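Local coordinates for ATP12 ATPase (Paracoccus denitrificans, PDB 2R31), which probably acts as a chaperone in the assembly of the F1 part of ATP synthase, at residues L152-E157 with S178-L183. Numbering follows the deposited sequence.
Sequences LKLRAE and SLILGL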
ATOM      1  N   LEU A 152     -11.570  16.526   6.763  0.69  7.83           N
ATOM      2  CA  LEU A 152     -12.659  16.216   5.853  0.69  8.35           C
ATOM      3  C   LEU A 152     -12.115  15.946   4.443  0.69  7.36           C
ATOM      4  O   LEU A 152     -12.434  14.943   3.778  0.69  7.03           O
ATOM      5  CB  LEU A 152     -13.702  17.343   5.837  0.69  9.01           C
ATOM      6  CG  LEU A 152     -14.900  17.328   4.912  0.69 11.24           C
ATOM      7  CD1 LEU A 152     -15.942  18.346   5.373  0.69 13.71           C
ATOM      8  CD2 LEU A 152     -14.553  17.673   3.455  0.69 11.40           C
ATOM      9  N   LYS A 153     -11.329  16.882   3.930  1.00  7.22           N
ATOM     10  CA  LYS A 153     -10.835  16.743   2.559  1.00  7.49           C
ATOM     11  C   LYS A 153     -10.073  15.459   2.389  1.00  7.02           C
ATOM     12  O   LYS A 153     -10.191  14.784   1.348  1.00  8.05           O
ATOM     13  CB  LYS A 153      -9.995  17.946   2.178  1.00 10.45           C
ATOM     14  CG  LYS A 153     -10.878  19.210   1.991  1.00 15.48           C
ATOM     15  CD  LYS A 153     -10.389  20.259   1.075  1.00 25.73           C
ATOM     16  CE  LYS A 153     -11.437  21.327   0.897  1.00 29.78           C
ATOM     17  NZ  LYS A 153     -11.060  22.772   1.007  1.00 43.58           N
ATOM     18  N   LEU A 154      -9.261  15.090   3.375  1.00  7.37           N
ATOM     19  CA  LEU A 154      -8.450  13.869   3.263  1.00  7.50           C
ATOM     20  C   LEU A 154      -9.337  12.627   3.370  1.00  6.91           C
ATOM     21  O   LEU A 154      -9.123  11.646   2.642  1.00  7.97           O
ATOM     22  CB  LEU A 154      -7.346  13.906   4.296  1.00  7.88           C
ATOM     23  CG  LEU A 154      -6.240  14.925   4.005  1.00  8.35           C
ATOM     24  CD1 LEU A 154      -5.320  15.109   5.191  1.00 10.05           C
ATOM     25  CD2 LEU A 154      -5.442  14.563   2.743  1.00 11.00           C
ATOM     26  N   ARG A 155     -10.356  12.640   4.232  1.00  7.25           N
ATOM     27  CA  ARG A 155     -11.365  11.581   4.273  0.58  7.43           C
ATOM     28  C   ARG A 155     -12.006  11.406   2.914  1.00  7.26           C
ATOM     29  O   ARG A 155     -12.183  10.274   2.412  1.00  7.81           O
ATOM     30  CB  ARG A 155     -12.472  11.841   5.300  0.58  8.46           C
ATOM     31  CG  ARG A 155     -12.182  11.431   6.730  0.58  9.50           C
ATOM     32  CD  ARG A 155     -12.316   9.907   6.943  0.58  8.30           C
ATOM     33  NE  ARG A 155     -12.298   9.610   8.379  0.58  8.87           N
ATOM     34  CZ  ARG A 155     -13.358   9.696   9.168  0.58  8.98           C
ATOM     35  NH1 ARG A 155     -13.201   9.427  10.466  0.58 10.71           N
ATOM     36  NH2 ARG A 155     -14.557  10.028   8.717  0.58  9.50           N
ATOM     37  N   ALA A 156     -12.408  12.526   2.300  1.00  7.23           N
ATOM     38  CA  ALA A 156     -13.125  12.455   1.031  1.00  8.01           C
ATOM     39  C   ALA A 156     -12.227  11.908  -0.063  1.00  7.39           C
ATOM     40  O   ALA A 156     -12.700  11.145  -0.928  1.00  8.41           O
ATOM     41  CB  ALA A 156     -13.673  13.836   0.659  1.00  9.72           C
ATOM     42  N   GLU A 157     -10.970  12.278  -0.073  1.00  7.34           N
ATOM     43  CA  GLU A 157     -10.033  11.792  -1.064  1.00  7.89           C
ATOM     44  C   GLU A 157      -9.939  10.283  -0.997  1.00  6.77           C
ATOM     45  O   GLU A 157     -10.012   9.576  -2.017  1.00  8.36           O
ATOM     46  CB  GLU A 157      -8.660  12.455  -0.865  1.00  8.90           C
ATOM     47  CG  GLU A 157      -7.681  12.071  -1.938  1.00  8.66           C
ATOM     48  CD  GLU A 157      -7.935  12.729  -3.283  1.00 11.25           C
ATOM     49  OE1 GLU A 157      -8.678  13.700  -3.374  1.00 18.08           O
ATOM     50  OE2 GLU A 157      -7.349  12.227  -4.284  1.00 11.81           O
ATOM     51  N   SER A 178       1.919   7.289   7.050  1.00  6.40           N
ATOM     52  CA  SER A 178       1.641   8.581   6.456  1.00  5.84           C
ATOM     53  C   SER A 178       0.566   8.457   5.379  1.00  5.54           C
ATOM     54  O   SER A 178       0.765   7.783   4.365  1.00  5.91           O
ATOM     55  CB  SER A 178       2.898   9.170   5.816  1.00  6.44           C
ATOM     56  OG  SER A 178       2.631  10.380   5.150  1.00  6.65           O
ATOM     57  N   LEU A 179      -0.562   9.167   5.588  1.00  5.79           N
ATOM     58  CA  LEU A 179      -1.518   9.288   4.487  1.00  5.33           C
ATOM     59  C   LEU A 179      -0.943  10.087   3.348  1.00  5.37           C
ATOM     60  O   LEU A 179      -1.202   9.748   2.182  1.00  6.15           O
ATOM     61  CB  LEU A 179      -2.828   9.937   5.018  1.00  5.98           C
ATOM     62  CG  LEU A 179      -3.898  10.092   3.944  1.00  5.99           C
ATOM     63  CD1 LEU A 179      -4.317   8.789   3.336  1.00  6.54           C
ATOM     64  CD2 LEU A 179      -5.110  10.803   4.560  1.00  8.10           C
ATOM     65  N   ILE A 180      -0.207  11.167   3.639  1.00  5.71           N
ATOM     66  CA  ILE A 180       0.331  11.979   2.552  1.00  6.09           C
ATOM     67  C   ILE A 180       1.274  11.170   1.664  1.00  5.76           C
ATOM     68  O   ILE A 180       1.194  11.268   0.426  1.00  6.19           O
ATOM     69  CB  ILE A 180       0.984  13.252   3.075  1.00  7.38           C
ATOM     70  CG1 ILE A 180      -0.010  14.111   3.880  1.00  8.83           C
ATOM     71  CG2 ILE A 180       1.618  14.048   1.939  1.00  8.47           C
ATOM     72  CD1 ILE A 180      -1.386  14.339   3.205  1.00 11.41           C
ATOM     73  N   LEU A 181       2.181  10.381   2.256  1.00  5.75           N
ATOM     74  CA  LEU A 181       3.050   9.585   1.402  1.00  6.00           C
ATOM     75  C   LEU A 181       2.290   8.564   0.608  1.00  5.70           C
ATOM     76  O   LEU A 181       2.606   8.295  -0.572  1.00  6.73           O
ATOM     77  CB  LEU A 181       4.148   8.886   2.212  1.00  6.29           C
ATOM     78  CG  LEU A 181       5.185   9.799   2.888  1.00  6.96           C
ATOM     79  CD1 LEU A 181       6.167   8.947   3.673  1.00  8.01           C
ATOM     80  CD2 LEU A 181       5.908  10.674   1.888  1.00  9.04           C
ATOM     81  N   GLY A 182       1.252   7.936   1.181  1.00  5.67           N
ATOM     82  CA  GLY A 182       0.481   6.981   0.414  1.00  5.78           C
ATOM     83  C   GLY A 182      -0.273   7.625  -0.754  1.00  5.54           C
ATOM     84  O   GLY A 182      -0.267   7.106  -1.877  1.00  5.81           O
ATOM     85  N   LEU A 183      -0.933   8.756  -0.468  1.00  5.64           N
ATOM     86  CA  LEU A 183      -1.625   9.475  -1.531  1.00  5.47           C
ATOM     87  C   LEU A 183      -0.646   9.963  -2.600  1.00  5.60           C
ATOM     88  O   LEU A 183      -0.963   9.948  -3.787  1.00  6.34           O
ATOM     89  CB  LEU A 183      -2.447  10.647  -0.989  1.00  5.99           C
ATOM     90  CG  LEU A 183      -3.644  10.240  -0.124  1.00  6.05           C
ATOM     91  CD1 LEU A 183      -4.288  11.474   0.464  1.00  7.30           C
ATOM     92  CD2 LEU A 183      -4.646   9.425  -0.879  1.00  7.04           C
TER
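The one flat group at this helix–helix contact, the carboxylate of E157, meets L183 with neither face nor edge: its chain reaches the leucine through CG, 4.2 Å from L183 CD2, while OE2 is taken by a salt bridge to R187. A bend at chi2 (74°) lets the same glutamate lay its methylene against L183 and turn its charge aside. The rest is aliphatic and centres on L154, a worked example of one leucine serving several partners across an interface. Its CB lies 3.8 Å from L179 CD2, and its CD2 methyl sits 4.0 Å from L183 CD1. L154 and I180 cross at about a right angle, and their closest approach is between methyls, L154 CD2 and I180 CD1, at 4.1 Å. L179, with CG anti to the backbone N (chi1 -179°), extends CD2 to the root of L154. Between 152-157 and 178-183 the helices touch through side chains, their axes 12.0 Å apart and inclined at 39°. S178 caps the second helix, its OG accepting from L181 N at 2.9 Å. A133 against L154 and L135 against I180 extend this buried, dispersive packing within the chaperone's largely helical part, E157's charge being directed away to R187.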